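Local coordinates for putative metal binding protein (PDB 3CVG) that probably binds a metal ion, as a putative metal-binding member of the periplasmic binding protein superfamily, at residues Phe271-Gly275 with Gln276-Ser280. Residues are numbered along the deposited sequence; the frame is centred on the assembly and turned at random.
Sequences FKKDG and QQLYS
The Phe271 ring and the Leu278 side chain run alongside each other, the ring atom CE2 of Phe271 meeting the CD2 methyl of Leu278 at 3.7 Å. Leu278 has CG anti to the backbone N (chi1 178°), and its CD2 lies beside the Phe271 ring. Further along, Tyr279 CE1, 4.4 Å from Phe271 CD2, comes at the edge of the Phe271 ring in a looser apolar contact. Backbone bonds fix this pairing: Leu278 N donates to Phe271 O over 3.1 Å, almost straight at 171° and in the carbonyl plane. A water lies 2.8 Å from Phe271 O and takes the N-H of Tyr279 at 2.7 Å, so that it links Phe271 O to Tyr279 N. Toward the turn, Lys273 N donates to Gln276 O (2.9 Å), whereas the return bond from Gln276 N to Lys273 O (3.0 Å) reaches its acceptor from well above the carbonyl plane. Outside the hairpin, Asp274 forms salt bridges with Arg213 and Arg216, tethering the turn, while Phe271 packs on Leu34 and Tyr279 OH bonds to Ser32. Asp274 and Gly275, both with left-handed backbone angles, are the central residues of a type I' turn from Lys273 to Gln276, the connection of a tight beta hairpin with a two-residue loop.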
ATOM      1  N   PHE A 271      -3.266  15.963  -1.183  1.00 35.41           N
ATOM      2  CA  PHE A 271      -2.710  15.407   0.050  1.00 35.67           C
ATOM      3  C   PHE A 271      -1.209  15.229  -0.093  1.00 36.72           C
ATOM      4  O   PHE A 271      -0.740  14.447  -0.925  1.00 36.27           O
ATOM      5  CB  PHE A 271      -3.359  14.068   0.379  1.00 35.88           C
ATOM      6  CG  PHE A 271      -2.942  13.515   1.705  1.00 37.05           C
ATOM      7  CD1 PHE A 271      -3.076  14.279   2.861  1.00 37.01           C
ATOM      8  CD2 PHE A 271      -2.420  12.230   1.805  1.00 37.49           C
ATOM      9  CE1 PHE A 271      -2.694  13.770   4.100  1.00 37.41           C
ATOM     10  CE2 PHE A 271      -2.036  11.710   3.041  1.00 39.10           C
ATOM     11  CZ  PHE A 271      -2.172  12.483   4.188  1.00 37.57           C
ATOM     12  N   LYS A 272      -0.457  15.941   0.736  1.00 36.38           N
ATOM     13  CA  LYS A 272       0.992  15.894   0.655  1.00 36.35           C
ATOM     14  C   LYS A 272       1.737  15.375   1.873  1.00 34.93           C
ATOM     15  O   LYS A 272       1.203  15.322   2.978  1.00 35.16           O
ATOM     16  CB  LYS A 272       1.523  17.284   0.333  1.00 36.46           C
ATOM     17  CG  LYS A 272       1.108  17.822  -1.018  1.00 36.83           C
ATOM     18  CD  LYS A 272       1.891  19.079  -1.323  1.00 37.66           C
ATOM     19  CE  LYS A 272       1.938  19.367  -2.807  1.00 38.10           C
ATOM     20  NZ  LYS A 272       2.928  20.440  -3.111  1.00 38.96           N
ATOM     21  N   LYS A 273       2.988  14.991   1.637  1.00 34.95           N
ATOM     22  CA  LYS A 273       3.882  14.520   2.685  1.00 34.67           C
ATOM     23  C   LYS A 273       5.294  14.898   2.261  1.00 33.65           C
ATOM     24  O   LYS A 273       5.741  14.562   1.161  1.00 31.63           O
ATOM     25  CB  LYS A 273       3.770  13.008   2.893  1.00 36.76           C
ATOM     26  CG  LYS A 273       3.396  12.656   4.322  1.00 38.91           C
ATOM     27  CD  LYS A 273       3.422  11.160   4.576  1.00 40.33           C
ATOM     28  CE  LYS A 273       2.500  10.791   5.732  1.00 39.33           C
ATOM     29  NZ  LYS A 273       2.796  11.553   6.983  1.00 41.76           N
ATOM     30  N   ASP A 274       5.985  15.608   3.145  1.00 32.90           N
ATOM     31  CA  ASP A 274       7.330  16.089   2.872  1.00 31.95           C
ATOM     32  C   ASP A 274       7.302  16.944   1.612  1.00 30.63           C
ATOM     33  O   ASP A 274       8.234  16.923   0.809  1.00 30.73           O
ATOM     34  CB  ASP A 274       8.321  14.937   2.680  1.00 32.52           C
ATOM     35  CG  ASP A 274       9.754  15.385   2.887  1.00 33.27           C
ATOM     36  OD1 ASP A 274      10.690  14.721   2.393  1.00 35.72           O
ATOM     37  OD2 ASP A 274       9.937  16.414   3.567  1.00 32.45           O
ATOM     38  N   GLY A 275       6.212  17.685   1.441  1.00 31.34           N
ATOM     39  CA  GLY A 275       6.072  18.557   0.285  1.00 33.29           C
ATOM     40  C   GLY A 275       5.837  17.878  -1.055  1.00 33.62           C
ATOM     41  O   GLY A 275       6.016  18.500  -2.101  1.00 35.95           O
ATOM     42  N   GLN A 276       5.434  16.612  -1.037  1.00 33.16           N
ATOM     43  CA  GLN A 276       5.185  15.881  -2.281  1.00 33.37           C
ATOM     44  C   GLN A 276       3.782  15.293  -2.283  1.00 31.69           C
ATOM     45  O   GLN A 276       3.270  14.895  -1.235  1.00 31.07           O
ATOM     46  CB  GLN A 276       6.177  14.718  -2.440  1.00 33.84           C
ATOM     47  CG  GLN A 276       7.641  15.101  -2.547  1.00 37.87           C
ATOM     48  CD  GLN A 276       7.943  15.911  -3.782  1.00 40.13           C
ATOM     49  OE1 GLN A 276       7.469  15.599  -4.877  1.00 43.17           O
ATOM     50  NE2 GLN A 276       8.750  16.950  -3.621  1.00 41.79           N
ATOM     51  N   GLN A 277       3.159  15.233  -3.458  1.00 31.37           N
ATOM     52  CA  GLN A 277       1.834  14.630  -3.549  1.00 30.58           C
ATOM     53  C   GLN A 277       2.094  13.165  -3.232  1.00 29.08           C
ATOM     54  O   GLN A 277       2.894  12.518  -3.907  1.00 30.46           O
ATOM     55  CB  GLN A 277       1.256  14.750  -4.961  1.00 30.43           C
ATOM     56  CG  GLN A 277      -0.091  14.039  -5.112  1.00 32.64           C
ATOM     57  CD  GLN A 277      -0.680  14.175  -6.507  1.00 35.55           C
ATOM     58  OE1 GLN A 277      -0.086  13.742  -7.490  1.00 37.30           O
ATOM     59  NE2 GLN A 277      -1.856  14.781  -6.594  1.00 37.30           N
ATOM     60  N   LEU A 278       1.432  12.650  -2.207  1.00 29.37           N
ATOM     61  CA  LEU A 278       1.637  11.266  -1.802  1.00 29.36           C
ATOM     62  C   LEU A 278       1.085  10.227  -2.774  1.00 29.71           C
ATOM     63  O   LEU A 278       1.817   9.347  -3.230  1.00 27.85           O
ATOM     64  CB  LEU A 278       1.029  11.038  -0.418  1.00 29.71           C
ATOM     65  CG  LEU A 278       1.116   9.612   0.126  1.00 31.62           C
ATOM     66  CD1 LEU A 278       2.554   9.116   0.064  1.00 30.44           C
ATOM     67  CD2 LEU A 278       0.588   9.585   1.544  1.00 31.71           C
ATOM     68  N   TYR A 279      -0.202  10.341  -3.087  1.00 28.04           N
ATOM     69  CA  TYR A 279      -0.874   9.401  -3.977  1.00 26.50           C
ATOM     70  C   TYR A 279      -1.367  10.041  -5.272  1.00 27.64           C
ATOM     71  O   TYR A 279      -1.598  11.251  -5.336  1.00 28.21           O
ATOM     72  CB  TYR A 279      -2.093   8.793  -3.281  1.00 26.30           C
ATOM     73  CG  TYR A 279      -1.847   8.170  -1.931  1.00 26.81           C
ATOM     74  CD1 TYR A 279      -2.459   8.684  -0.786  1.00 28.12           C
ATOM     75  CD2 TYR A 279      -1.046   7.038  -1.795  1.00 26.07           C
ATOM     76  CE1 TYR A 279      -2.286   8.082   0.458  1.00 27.97           C
ATOM     77  CE2 TYR A 279      -0.865   6.426  -0.550  1.00 26.91           C
ATOM     78  CZ  TYR A 279      -1.488   6.953   0.568  1.00 27.58           C
ATOM     79  OH  TYR A 279      -1.338   6.348   1.797  1.00 26.54           O
ATOM     80  N   SER A 280      -1.537   9.220  -6.301  1.00 26.85           N
ATOM     81  CA  SER A 280      -2.050   9.711  -7.569  1.00 26.78           C
ATOM     82  C   SER A 280      -3.559   9.511  -7.553  1.00 27.45           C
ATOM     83  O   SER A 280      -4.067   8.568  -6.941  1.00 26.79           O
ATOM     84  CB  SER A 280      -1.452   8.943  -8.750  1.00 28.02           C
ATOM     85  OG  SER A 280      -0.083   9.249  -8.926  1.00 29.99           O
TER
HETATM   86  O   HOH W   1      -1.875  12.390  -2.357  1.00 25.01           O